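Local coordinates for uncharacterized protein (Streptomyces malaysiense, PDB 6ZYL) that catalyses the beta-hydroxylation of thioholgamide as the non-heme monooxygenase ThoJ, a member of the phytanoyl-CoA dioxygenase family that probably uses iron and 2-oxoglutarate, at residues Met160-Gly165 against Gln208-His213; Ala29-Phe32 against Phe37-Pro40; Ala71-Phe76 against Arg285-Ile290; His80-Trp85 against Asn277-Ala282. One frame throughout, in Å; residues are numbered along the deposited sequence.

Contact 1. Residues Met160-Gly165 against Gln208-His213; sequences MRYARG and QCSVHH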
loop_
_atom_site.group_PDB
_atom_site.type_symbol
_atom_site.label_atom_id
_atom_site.label_comp_id
_atom_site.label_asym_id
_atom_site.label_seq_id
_atom_site.Cartn_x
_atom_site.Cartn_y
_atom_site.Cartn_z
ATOM N N MET A 160 4.741 5.470 -10.840
ATOM C CA MET A 160 3.413 4.991 -11.182
ATOM C C MET A 160 2.653 6.040 -11.980
ATOM O O MET A 160 2.834 7.247 -11.790
ATOM C CB MET A 160 2.670 4.658 -9.889
ATOM C CG MET A 160 1.301 4.046 -10.013
ATOM S SD MET A 160 0.874 3.278 -8.426
ATOM C CE MET A 160 1.029 4.664 -7.298
ATOM N N ARG A 161 1.815 5.565 -12.898
ATOM C CA ARG A 161 0.899 6.410 -13.653
ATOM C C ARG A 161 -0.533 6.061 -13.273
ATOM O O ARG A 161 -0.866 4.886 -13.107
ATOM C CB ARG A 161 1.049 6.221 -15.167
ATOM C CG ARG A 161 2.452 6.226 -15.715
ATOM C CD ARG A 161 2.417 6.405 -17.234
ATOM N NE ARG A 161 2.091 5.171 -17.951
ATOM C CZ ARG A 161 2.894 4.113 -18.026
ATOM N NH1 ARG A 161 4.072 4.129 -17.418
ATOM N NH2 ARG A 161 2.518 3.037 -18.705
ATOM N N TYR A 162 -1.388 7.076 -13.173
ATOM C CA TYR A 162 -2.798 6.870 -12.876
ATOM C C TYR A 162 -3.650 7.098 -14.120
ATOM O O TYR A 162 -3.303 7.902 -14.990
ATOM C CB TYR A 162 -3.291 7.819 -11.780
ATOM C CG TYR A 162 -2.806 7.532 -10.382
ATOM C CD1 TYR A 162 -2.551 6.236 -9.953
ATOM C CD2 TYR A 162 -2.619 8.569 -9.480
ATOM C CE1 TYR A 162 -2.113 5.987 -8.663
ATOM C CE2 TYR A 162 -2.189 8.332 -8.198
ATOM C CZ TYR A 162 -1.936 7.046 -7.791
ATOM O OH TYR A 162 -1.500 6.834 -6.505
ATOM N N ALA A 163 -4.784 6.400 -14.184
ATOM C CA ALA A 163 -5.814 6.624 -15.200
ATOM C C ALA A 163 -6.985 7.314 -14.506
ATOM O O ALA A 163 -7.782 6.667 -13.821
ATOM C CB ALA A 163 -6.240 5.313 -15.855
ATOM N N ARG A 164 -7.079 8.632 -14.674
ATOM C CA ARG A 164 -8.106 9.415 -13.996
ATOM C C ARG A 164 -9.494 8.853 -14.273
ATOM O O ARG A 164 -9.841 8.545 -15.416
ATOM C CB ARG A 164 -8.019 10.872 -14.453
ATOM C CG ARG A 164 -8.794 11.864 -13.605
ATOM C CD ARG A 164 -8.626 13.285 -14.149
ATOM N NE ARG A 164 -7.516 13.997 -13.515
ATOM C CZ ARG A 164 -6.383 14.328 -14.128
ATOM N NH1 ARG A 164 -6.193 14.024 -15.405
ATOM N NH2 ARG A 164 -5.436 14.974 -13.460
ATOM N N GLY A 165 -10.282 8.711 -13.211
ATOM C CA GLY A 165 -11.645 8.238 -13.325
ATOM C C GLY A 165 -11.811 6.759 -13.586
ATOM O O GLY A 165 -12.951 6.292 -13.683
ATOM N N GLN A 208 6.314 12.996 0.666
ATOM C CA GLN A 208 4.929 13.122 0.252
ATOM C C GLN A 208 4.365 11.749 -0.102
ATOM O O GLN A 208 5.093 10.762 -0.255
ATOM C CB GLN A 208 4.805 14.064 -0.945
ATOM C CG GLN A 208 5.307 15.472 -0.693
ATOM C CD GLN A 208 5.110 16.375 -1.894
ATOM O OE1 GLN A 208 5.410 15.998 -3.026
ATOM N NE2 GLN A 208 4.599 17.575 -1.652
ATOM N N CYS A 209 3.047 11.691 -0.249
ATOM C CA CYS A 209 2.394 10.445 -0.611
ATOM C C CYS A 209 1.250 10.730 -1.570
ATOM O O CYS A 209 0.798 11.866 -1.720
ATOM C CB CYS A 209 1.879 9.699 0.625
ATOM S SG CYS A 209 0.477 10.486 1.429
ATOM N N SER A 210 0.806 9.670 -2.234
ATOM C CA SER A 210 -0.374 9.685 -3.079
ATOM C C SER A 210 -1.391 8.727 -2.478
ATOM O O SER A 210 -1.024 7.692 -1.912
ATOM C CB SER A 210 -0.036 9.276 -4.513
ATOM O OG SER A 210 -1.197 9.292 -5.322
ATOM N N VAL A 211 -2.666 9.086 -2.580
ATOM C CA VAL A 211 -3.769 8.257 -2.109
ATOM C C VAL A 211 -4.628 7.930 -3.319
ATOM O O VAL A 211 -5.095 8.840 -4.013
ATOM C CB VAL A 211 -4.599 8.964 -1.026
ATOM C CG1 VAL A 211 -5.548 7.974 -0.360
ATOM C CG2 VAL A 211 -3.691 9.628 -0.005
ATOM N N HIS A 212 -4.834 6.643 -3.583
ATOM C CA HIS A 212 -5.650 6.243 -4.717
ATOM C C HIS A 212 -6.630 5.145 -4.328
ATOM O O HIS A 212 -6.422 4.401 -3.364
ATOM C CB HIS A 212 -4.774 5.804 -5.922
ATOM C CG HIS A 212 -3.966 4.562 -5.692
ATOM N ND1 HIS A 212 -2.594 4.583 -5.564
ATOM C CD2 HIS A 212 -4.331 3.260 -5.624
ATOM C CE1 HIS A 212 -2.150 3.348 -5.401
ATOM N NE2 HIS A 212 -3.185 2.528 -5.431
ATOM N N HIS A 213 -7.728 5.107 -5.080
ATOM C CA HIS A 213 -8.754 4.083 -4.949
ATOM C C HIS A 213 -8.191 2.727 -5.350
ATOM O O HIS A 213 -7.365 2.625 -6.259
ATOM C CB HIS A 213 -9.939 4.467 -5.843
ATOM C CG HIS A 213 -11.228 3.797 -5.493
ATOM N ND1 HIS A 213 -11.576 2.560 -5.983
ATOM C CD2 HIS A 213 -12.278 4.213 -4.743
ATOM C CE1 HIS A 213 -12.771 2.225 -5.528
ATOM N NE2 HIS A 213 -13.218 3.213 -4.773
#
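The phenolic oxygen of Tyr162 is gripped from the opposite strand by two groups at once: it lies 2.7 Å from OG of Ser210 and, in an equally short hydrogen bond, 2.7 Å from ND1 of His212. Seen from OH, the two partners lie in widely different directions, so the two bonds together restrain where the hydroxyl can lie. Ser210 OG meets the tyrosine at the ring edge, in its plane, whereas ND1 lies obliquely to that ring; from the imidazole's side, however, the hydroxyl sits at the edge, near the plane. The two rings meet obliquely, their planes 67° apart. Residues 160-162 belong to the smaller, four-stranded sheet and 209-212 to the large mixed sheet, and their axes pass 10.6 Å apart at 42°. This is consistent with the two facing sheets of the double-stranded beta-helix of this family, bridged here by polar groups within a buried interior. Met160 adds an apolar touch to the same imidazole: with CG anti to the backbone N (chi1 -176°) and a bend at chi3, its CE comes within 3.9 Å of His212 CE1. The far nitrogen of the imidazole, NE2, is hydrogen-bonded to Asp130, so the histidine is held through both of its ring nitrogens. A bound tartrate, probably from the crystallisation liquor, lies beside the Met160 side chain.

Contact 2. Residues Ala29-Phe32 against Phe37-Pro40; sequences AERF and FVFP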
loop_
_atom_site.group_PDB
_atom_site.type_symbol
_atom_site.label_atom_id
_atom_site.label_comp_id
_atom_site.label_asym_id
_atom_site.label_seq_id
_atom_site.Cartn_x
_atom_site.Cartn_y
_atom_site.Cartn_z
ATOM N N ALA A 29 -11.536 15.114 -0.402
ATOM C CA ALA A 29 -12.448 14.010 -0.680
ATOM C C ALA A 29 -13.083 14.156 -2.058
ATOM O O ALA A 29 -13.278 13.163 -2.769
ATOM C CB ALA A 29 -13.526 13.935 0.401
ATOM N N GLU A 30 -13.408 15.389 -2.455
ATOM C CA GLU A 30 -14.029 15.605 -3.759
ATOM C C GLU A 30 -13.078 15.220 -4.885
ATOM O O GLU A 30 -13.475 14.558 -5.853
ATOM C CB GLU A 30 -14.467 17.063 -3.897
ATOM C CG GLU A 30 -15.498 17.294 -4.991
ATOM C CD GLU A 30 -15.476 18.713 -5.530
ATOM O OE1 GLU A 30 -15.859 18.911 -6.703
ATOM O OE2 GLU A 30 -15.078 19.630 -4.782
ATOM N N ARG A 31 -11.813 15.632 -4.782
ATOM C CA ARG A 31 -10.829 15.249 -5.788
ATOM C C ARG A 31 -10.648 13.736 -5.819
ATOM O O ARG A 31 -10.612 13.121 -6.892
ATOM C CB ARG A 31 -9.494 15.941 -5.511
ATOM C CG ARG A 31 -9.559 17.459 -5.483
ATOM C CD ARG A 31 -8.369 18.042 -4.725
ATOM N NE ARG A 31 -7.090 17.564 -5.252
ATOM C CZ ARG A 31 -5.911 17.784 -4.677
ATOM N NH1 ARG A 31 -5.840 18.475 -3.547
ATOM N NH2 ARG A 31 -4.802 17.310 -5.230
ATOM N N PHE A 32 -10.535 13.118 -4.640
ATOM C CA PHE A 32 -10.346 11.673 -4.566
ATOM C C PHE A 32 -11.495 10.935 -5.242
ATOM O O PHE A 32 -11.276 10.005 -6.026
ATOM C CB PHE A 32 -10.210 11.247 -3.102
ATOM C CG PHE A 32 -10.069 9.763 -2.907
ATOM C CD1 PHE A 32 -8.859 9.131 -3.137
ATOM C CD2 PHE A 32 -11.145 9.003 -2.484
ATOM C CE1 PHE A 32 -8.728 7.765 -2.957
ATOM C CE2 PHE A 32 -11.020 7.637 -2.303
ATOM C CZ PHE A 32 -9.810 7.019 -2.540
ATOM N N PHE A 37 -7.975 9.409 -7.176
ATOM C CA PHE A 37 -6.699 9.580 -6.501
ATOM C C PHE A 37 -6.621 11.026 -6.039
ATOM O O PHE A 37 -7.433 11.867 -6.430
ATOM C CB PHE A 37 -5.521 9.225 -7.419
ATOM C CG PHE A 37 -5.455 10.048 -8.676
ATOM C CD1 PHE A 37 -5.049 11.373 -8.636
ATOM C CD2 PHE A 37 -5.795 9.495 -9.898
ATOM C CE1 PHE A 37 -4.990 12.131 -9.788
ATOM C CE2 PHE A 37 -5.733 10.248 -11.056
ATOM C CZ PHE A 37 -5.331 11.567 -10.999
ATOM N N VAL A 38 -5.622 11.310 -5.212
ATOM C CA VAL A 38 -5.360 12.675 -4.770
ATOM C C VAL A 38 -3.903 12.741 -4.322
ATOM O O VAL A 38 -3.460 11.940 -3.491
ATOM C CB VAL A 38 -6.349 13.100 -3.666
ATOM C CG1 VAL A 38 -6.051 12.402 -2.354
ATOM C CG2 VAL A 38 -6.340 14.619 -3.513
ATOM N N PHE A 39 -3.135 13.660 -4.904
ATOM C CA PHE A 39 -1.717 13.792 -4.594
ATOM C C PHE A 39 -1.231 15.137 -5.117
ATOM O O PHE A 39 -1.823 15.696 -6.048
ATOM C CB PHE A 39 -0.895 12.647 -5.214
ATOM C CG PHE A 39 -0.699 12.768 -6.703
ATOM C CD1 PHE A 39 0.353 13.506 -7.222
ATOM C CD2 PHE A 39 -1.564 12.135 -7.581
ATOM C CE1 PHE A 39 0.534 13.620 -8.587
ATOM C CE2 PHE A 39 -1.387 12.244 -8.949
ATOM C CZ PHE A 39 -0.336 12.986 -9.451
ATOM N N PRO A 40 -0.160 15.692 -4.528
ATOM C CA PRO A 40 0.494 15.163 -3.321
ATOM C C PRO A 40 -0.297 15.526 -2.069
ATOM O O PRO A 40 -0.984 16.540 -2.078
ATOM C CB PRO A 40 1.859 15.855 -3.330
ATOM C CG PRO A 40 1.577 17.184 -3.983
ATOM C CD PRO A 40 0.520 16.898 -5.042
HETATM O O HOH W 1 -4.669 15.154 -7.177
HETATM O O HOH W 2 -2.449 18.156 -3.566
#
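Helix 28-35 runs almost directly into strand 37-41, and the backbones of Phe32 and Phe37 come so close that their CA atoms are 4.6 Å apart; CA of Phe32 directs its hydrogen at Phe37 O across 3.5 Å, with 156° at the hydrogen. Arg31 reaches further along the strand. Its chain bends at chi3 (54°), which lays the guanidinium flat over Val38, whose CG2 sits 3.3 Å above the plane, over its centre. One methyl thus fills one face of the charged group while NH2 turns to water. NH2 of Arg31 donates to two waters: one, 2.9 Å from NH2, also accepts from Phe39 N, and the other donates to Pro40 O at 2.6 Å. Water therefore extends the grip of the arginine to the backbone on both flanks of the cis peptide before Pro40. A leucine in place of Arg31 would probably deprive both waters of the guanidinium donor, break the water-borne link to Phe39 and Pro40 and uncover Val38 CG2. Closer to the turn, Phe32 CB packs 4.3 Å from Val38 CB. Strand 37-41 is an outermost strand of the large sheet, where Val38 pairs through its backbone with Val211 of strand 209-212, while Phe32 also packs on Leu102 of helix 93-103.

Contact 3. Residues Ala71-Phe76 against Arg285-Ile290; sequences ARYAAF and RRQKRI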
loop_
_atom_site.group_PDB
_atom_site.type_symbol
_atom_site.label_atom_id
_atom_site.label_comp_id
_atom_site.label_asym_id
_atom_site.label_seq_id
_atom_site.Cartn_x
_atom_site.Cartn_y
_atom_site.Cartn_z
ATOM N N ALA A 71 12.400 -13.095 5.612
ATOM C CA ALA A 71 13.005 -12.740 4.334
ATOM C C ALA A 71 12.016 -12.926 3.192
ATOM O O ALA A 71 11.935 -12.090 2.286
ATOM C CB ALA A 71 14.260 -13.581 4.094
ATOM N N ARG A 72 11.250 -14.017 3.223
ATOM C CA ARG A 72 10.304 -14.281 2.144
ATOM C C ARG A 72 9.205 -13.226 2.099
ATOM O O ARG A 72 8.746 -12.845 1.016
ATOM C CB ARG A 72 9.703 -15.676 2.308
ATOM C CG ARG A 72 8.610 -15.990 1.306
ATOM C CD ARG A 72 8.328 -17.489 1.202
ATOM N NE ARG A 72 7.226 -17.731 0.275
ATOM C CZ ARG A 72 7.367 -17.839 -1.044
ATOM N NH1 ARG A 72 8.569 -17.747 -1.598
ATOM N NH2 ARG A 72 6.302 -18.045 -1.809
ATOM N N TYR A 73 8.773 -12.740 3.261
ATOM C CA TYR A 73 7.702 -11.756 3.366
ATOM C C TYR A 73 8.238 -10.408 3.834
ATOM O O TYR A 73 7.580 -9.673 4.573
ATOM C CB TYR A 73 6.607 -12.271 4.294
ATOM C CG TYR A 73 5.891 -13.471 3.722
ATOM C CD1 TYR A 73 4.873 -13.313 2.791
ATOM C CD2 TYR A 73 6.247 -14.763 4.091
ATOM C CE1 TYR A 73 4.221 -14.404 2.253
ATOM C CE2 TYR A 73 5.598 -15.864 3.555
ATOM C CZ TYR A 73 4.587 -15.675 2.637
ATOM O OH TYR A 73 3.934 -16.757 2.098
ATOM N N ALA A 74 9.445 -10.065 3.382
ATOM C CA ALA A 74 10.063 -8.814 3.799
ATOM C C ALA A 74 9.301 -7.601 3.281
ATOM O O ALA A 74 9.245 -6.573 3.964
ATOM C CB ALA A 74 11.515 -8.764 3.319
ATOM N N ALA A 75 8.699 -7.699 2.097
ATOM C CA ALA A 75 8.112 -6.550 1.422
ATOM C C ALA A 75 6.592 -6.515 1.493
ATOM O O ALA A 75 5.984 -5.571 0.977
ATOM C CB ALA A 75 8.550 -6.528 -0.047
ATOM N N PHE A 76 5.965 -7.512 2.104
ATOM C CA PHE A 76 4.510 -7.591 2.167
ATOM C C PHE A 76 4.118 -8.776 3.048
ATOM O O PHE A 76 4.920 -9.694 3.216
ATOM C CB PHE A 76 3.915 -7.773 0.773
ATOM C CG PHE A 76 4.062 -9.170 0.244
ATOM C CD1 PHE A 76 5.250 -9.575 -0.335
ATOM C CD2 PHE A 76 3.023 -10.083 0.344
ATOM C CE1 PHE A 76 5.402 -10.857 -0.817
ATOM C CE2 PHE A 76 3.169 -11.371 -0.136
ATOM C CZ PHE A 76 4.362 -11.758 -0.718
ATOM N N ARG A 285 -2.584 -16.081 7.809
ATOM C CA ARG A 285 -4.005 -15.818 7.605
ATOM C C ARG A 285 -4.243 -15.093 6.287
ATOM O O ARG A 285 -5.137 -15.460 5.515
ATOM C CB ARG A 285 -4.534 -14.999 8.782
ATOM C CG ARG A 285 -5.993 -14.599 8.711
ATOM C CD ARG A 285 -6.358 -13.741 9.932
ATOM N NE ARG A 285 -6.109 -14.454 11.183
ATOM C CZ ARG A 285 -5.233 -14.079 12.111
ATOM N NH1 ARG A 285 -4.512 -12.977 11.954
ATOM N NH2 ARG A 285 -5.081 -14.811 13.206
ATOM N N ARG A 286 -3.446 -14.061 6.010
ATOM C CA ARG A 286 -3.666 -13.274 4.801
ATOM C C ARG A 286 -3.355 -14.082 3.548
ATOM O O ARG A 286 -4.120 -14.051 2.579
ATOM C CB ARG A 286 -2.816 -12.005 4.837
ATOM C CG ARG A 286 -2.891 -11.176 3.562
ATOM C CD ARG A 286 -4.318 -10.727 3.267
ATOM N NE ARG A 286 -4.917 -10.040 4.409
ATOM C CZ ARG A 286 -4.614 -8.800 4.779
ATOM N NH1 ARG A 286 -3.722 -8.099 4.091
ATOM N NH2 ARG A 286 -5.206 -8.259 5.837
ATOM N N GLN A 287 -2.231 -14.801 3.541
ATOM C CA GLN A 287 -1.854 -15.543 2.343
ATOM C C GLN A 287 -2.838 -16.668 2.047
ATOM O O GLN A 287 -3.044 -17.014 0.878
ATOM C CB GLN A 287 -0.433 -16.085 2.490
ATOM C CG GLN A 287 0.633 -14.990 2.557
ATOM C CD GLN A 287 0.471 -13.929 1.473
ATOM O OE1 GLN A 287 0.132 -12.778 1.757
ATOM N NE2 GLN A 287 0.704 -14.315 0.226
ATOM N N LYS A 288 -3.460 -17.245 3.077
ATOM C CA LYS A 288 -4.558 -18.174 2.832
ATOM C C LYS A 288 -5.667 -17.493 2.042
ATOM O O LYS A 288 -6.205 -18.065 1.087
ATOM C CB LYS A 288 -5.103 -18.716 4.152
ATOM C CG LYS A 288 -4.276 -19.829 4.776
ATOM C CD LYS A 288 -4.810 -20.181 6.161
ATOM C CE LYS A 288 -4.013 -21.302 6.805
ATOM N NZ LYS A 288 -4.403 -21.513 8.228
ATOM N N ARG A 289 -6.017 -16.261 2.429
ATOM C CA ARG A 289 -7.019 -15.498 1.694
ATOM C C ARG A 289 -6.567 -15.244 0.261
ATOM O O ARG A 289 -7.309 -15.505 -0.694
ATOM C CB ARG A 289 -7.288 -14.169 2.404
ATOM C CG ARG A 289 -7.918 -14.275 3.784
ATOM C CD ARG A 289 -8.840 -13.072 4.053
ATOM N NE ARG A 289 -9.895 -13.005 3.047
ATOM C CZ ARG A 289 -10.128 -11.958 2.262
ATOM N NH1 ARG A 289 -9.401 -10.854 2.375
ATOM N NH2 ARG A 289 -11.102 -12.017 1.365
ATOM N N ILE A 290 -5.349 -14.723 0.092
ATOM C CA ILE A 290 -4.841 -14.421 -1.244
ATOM C C ILE A 290 -4.840 -15.678 -2.104
ATOM O O ILE A 290 -5.315 -15.672 -3.245
ATOM C CB ILE A 290 -3.432 -13.806 -1.159
ATOM C CG1 ILE A 290 -3.437 -12.533 -0.308
ATOM C CG2 ILE A 290 -2.893 -13.527 -2.558
ATOM C CD1 ILE A 290 -4.396 -11.463 -0.784
#
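Gln287 sets CG anti to its own carbonyl carbon (chi1 -66°), which puts CG against Tyr73, and the bend at chi2 (-47°) then turns the amide to Phe76. The tyrosine comes from the opposite direction, and its CE1 lies 3.6 Å from Gln287 CG and 3.9 Å from Gln287 CD, while its hydroxyl oxygen reaches the same CG at 3.8 Å. Phe76 crosses the glutamine at about a right angle and presents an edge, with CE2 3.8 Å from Gln287 OE1 and 3.9 Å from Gln287 NE2. Ring and amide planes stand 70° apart. CE2 thus lies near both amide atoms, and no hydrogen bond crosses between the two segments. The contact joins the turn that follows helix 68-72, where Tyr73 is the first residue to leave helical geometry, to the long C-terminal helix 273-295, which runs along the outside of the double-stranded beta-helix core. On another side of that helix, Arg286 forms a salt bridge with Asp248 and a cation-pi contact with Trp110 of strand 107-117. Tyr73 also lies against Val283, one helical turn before Gln287, and Pro77 adds a further apolar neighbour to the glutamine.

Contact 4. Residues His80-Trp85 against Asn277-Ala282; sequences HLVASW and NDFYSA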
loop_
_atom_site.group_PDB
_atom_site.type_symbol
_atom_site.label_atom_id
_atom_site.label_comp_id
_atom_site.label_asym_id
_atom_site.label_seq_id
_atom_site.Cartn_x
_atom_site.Cartn_y
_atom_site.Cartn_z
ATOM N N HIS A 80 4.338 -3.522 8.989
ATOM C CA HIS A 80 4.065 -2.691 10.152
ATOM C C HIS A 80 3.893 -3.486 11.438
ATOM O O HIS A 80 3.863 -2.881 12.515
ATOM C CB HIS A 80 2.806 -1.858 9.900
ATOM C CG HIS A 80 1.598 -2.676 9.552
ATOM N ND1 HIS A 80 1.475 -3.350 8.356
ATOM C CD2 HIS A 80 0.460 -2.925 10.242
ATOM C CE1 HIS A 80 0.315 -3.982 8.325
ATOM N NE2 HIS A 80 -0.321 -3.739 9.456
ATOM N N LEU A 81 3.766 -4.807 11.364
ATOM C CA LEU A 81 3.613 -5.613 12.567
ATOM C C LEU A 81 4.948 -6.036 13.173
ATOM O O LEU A 81 4.961 -6.502 14.320
ATOM C CB LEU A 81 2.776 -6.861 12.268
ATOM C CG LEU A 81 1.327 -6.641 11.825
ATOM C CD1 LEU A 81 0.582 -7.979 11.763
ATOM C CD2 LEU A 81 0.592 -5.672 12.736
ATOM N N VAL A 82 6.052 -5.876 12.455
ATOM C CA VAL A 82 7.364 -6.284 12.968
ATOM C C VAL A 82 8.402 -5.176 12.930
ATOM O O VAL A 82 9.404 -5.261 13.667
ATOM C CB VAL A 82 7.882 -7.517 12.197
ATOM C CG1 VAL A 82 7.017 -8.729 12.477
ATOM C CG2 VAL A 82 7.946 -7.222 10.703
ATOM N N ALA A 83 8.248 -4.140 12.112
ATOM C CA ALA A 83 9.282 -3.132 11.913
ATOM C C ALA A 83 8.821 -1.794 12.474
ATOM O O ALA A 83 7.752 -1.294 12.106
ATOM C CB ALA A 83 9.629 -2.990 10.429
ATOM N N SER A 84 9.642 -1.210 13.348
ATOM C CA SER A 84 9.261 0.036 14.004
ATOM C C SER A 84 9.092 1.170 12.999
ATOM O O SER A 84 8.210 2.021 13.156
ATOM C CB SER A 84 10.300 0.408 15.059
ATOM O OG SER A 84 10.273 -0.506 16.143
ATOM N N TRP A 85 9.933 1.206 11.960
ATOM C CA TRP A 85 9.829 2.286 10.982
ATOM C C TRP A 85 8.500 2.225 10.239
ATOM O O TRP A 85 7.884 3.262 9.969
ATOM C CB TRP A 85 11.001 2.232 9.999
ATOM C CG TRP A 85 10.986 1.057 9.069
ATOM C CD1 TRP A 85 11.632 -0.131 9.242
ATOM C CD2 TRP A 85 10.296 0.958 7.816
ATOM N NE1 TRP A 85 11.385 -0.965 8.180
ATOM C CE2 TRP A 85 10.566 -0.321 7.290
ATOM C CE3 TRP A 85 9.473 1.825 7.090
ATOM C CZ2 TRP A 85 10.045 -0.755 6.075
ATOM C CZ3 TRP A 85 8.953 1.392 5.883
ATOM C CH2 TRP A 85 9.244 0.115 5.386
ATOM N N ASN A 277 5.640 -13.672 16.391
ATOM C CA ASN A 277 4.607 -14.700 16.457
ATOM C C ASN A 277 3.294 -14.198 15.873
ATOM O O ASN A 277 2.633 -14.909 15.107
ATOM C CB ASN A 277 4.414 -15.157 17.903
ATOM C CG ASN A 277 5.638 -15.859 18.460
ATOM O OD1 ASN A 277 6.494 -16.331 17.711
ATOM N ND2 ASN A 277 5.730 -15.928 19.782
ATOM N N ASP A 278 2.895 -12.973 16.227
ATOM C CA ASP A 278 1.696 -12.393 15.634
ATOM C C ASP A 278 1.870 -12.168 14.139
ATOM O O ASP A 278 0.903 -12.284 13.376
ATOM C CB ASP A 278 1.351 -11.074 16.325
ATOM C CG ASP A 278 0.899 -11.264 17.758
ATOM O OD1 ASP A 278 0.461 -12.380 18.108
ATOM O OD2 ASP A 278 0.984 -10.293 18.538
ATOM N N PHE A 279 3.091 -11.838 13.707
ATOM C CA PHE A 279 3.376 -11.658 12.287
ATOM C C PHE A 279 3.157 -12.956 11.520
ATOM O O PHE A 279 2.424 -12.987 10.523
ATOM C CB PHE A 279 4.812 -11.145 12.131
ATOM C CG PHE A 279 5.284 -11.049 10.710
ATOM C CD1 PHE A 279 5.062 -9.902 9.968
ATOM C CD2 PHE A 279 5.974 -12.098 10.126
ATOM C CE1 PHE A 279 5.504 -9.809 8.662
ATOM C CE2 PHE A 279 6.418 -12.012 8.821
ATOM C CZ PHE A 279 6.186 -10.866 8.088
ATOM N N TYR A 280 3.775 -14.047 11.980
ATOM C CA TYR A 280 3.566 -15.342 11.341
ATOM C C TYR A 280 2.080 -15.664 11.237
ATOM O O TYR A 280 1.595 -16.111 10.191
ATOM C CB TYR A 280 4.287 -16.440 12.126
ATOM C CG TYR A 280 5.774 -16.235 12.279
ATOM C CD1 TYR A 280 6.518 -15.618 11.281
ATOM C CD2 TYR A 280 6.438 -16.666 13.419
ATOM C CE1 TYR A 280 7.881 -15.432 11.418
ATOM C CE2 TYR A 280 7.801 -16.484 13.565
ATOM C CZ TYR A 280 8.517 -15.868 12.561
ATOM O OH TYR A 280 9.875 -15.684 12.702
ATOM N N SER A 281 1.339 -15.439 12.323
ATOM C CA SER A 281 -0.088 -15.744 12.326
ATOM C C SER A 281 -0.841 -14.858 11.340
ATOM O O SER A 281 -1.684 -15.337 10.572
ATOM C CB SER A 281 -0.647 -15.576 13.741
ATOM O OG SER A 281 -2.007 -15.963 13.802
ATOM N N ALA A 282 -0.544 -13.557 11.342
ATOM C CA ALA A 282 -1.289 -12.634 10.492
ATOM C C ALA A 282 -0.969 -12.849 9.018
ATOM O O ALA A 282 -1.864 -12.779 8.167
ATOM C CB ALA A 282 -0.991 -11.191 10.900
#
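Leu81 opens a short apolar seam in which the loop leading into helix 84-90 packs on the C-terminal helix 273-295, outside the double-stranded beta-helix core. Its CD1 meets the methyl CB of Ala282 at 3.7 Å, and its CB lies at the edge of the Phe279 ring, 4.4 Å from Phe279 CD1; the two partners are three residues apart and so line the same side of the helix. Val82 makes the tighter fit. With CG1 anti to its carbonyl carbon (chi1 -67°), the valine pushes that methyl against the root of the phenylalanine, 3.3 Å from Phe279 CB, a short approach for two carbons. Its CG2 passes instead along the ring, 4.0 Å from Phe279 CD1. Phe279 complements this by holding its own CG anti to the backbone N (174°), directed at the loop. A glycine in place of Val82 would probably open a gap beside the base and flank of the Phe279 ring and leave that ring freer to shift. The backbone of Val82 is hydrogen-bonded to Phe271, just ahead of the same long helix. Ala83 then takes the N-cap position, and within the first turn of the helix it introduces, Ser84 N is hydrogen-bonded to OD1 of Asp270.

The four contacts form two pairs on opposite sides of the chain's centre. Contacts 1 and 2, with centres about 8 Å apart, share the large sheet: strands 37-41 and 209-212 are neighbours in it, and the Phe37 ring stacks on that of Tyr162. Contacts 3 and 4, about 11 Å apart between centres, share helix 273-295 and touch where Tyr73 meets Phe279. Centres in different pairs lie about 24 to 30 Å apart. Along the chain contact 2 closes first; contact 3 then encloses contact 4, and both enclose contact 1. The C-terminal helix thus returns to residues that precede most of the barrel strands, tying it to the part of the chain just before strand 107-117.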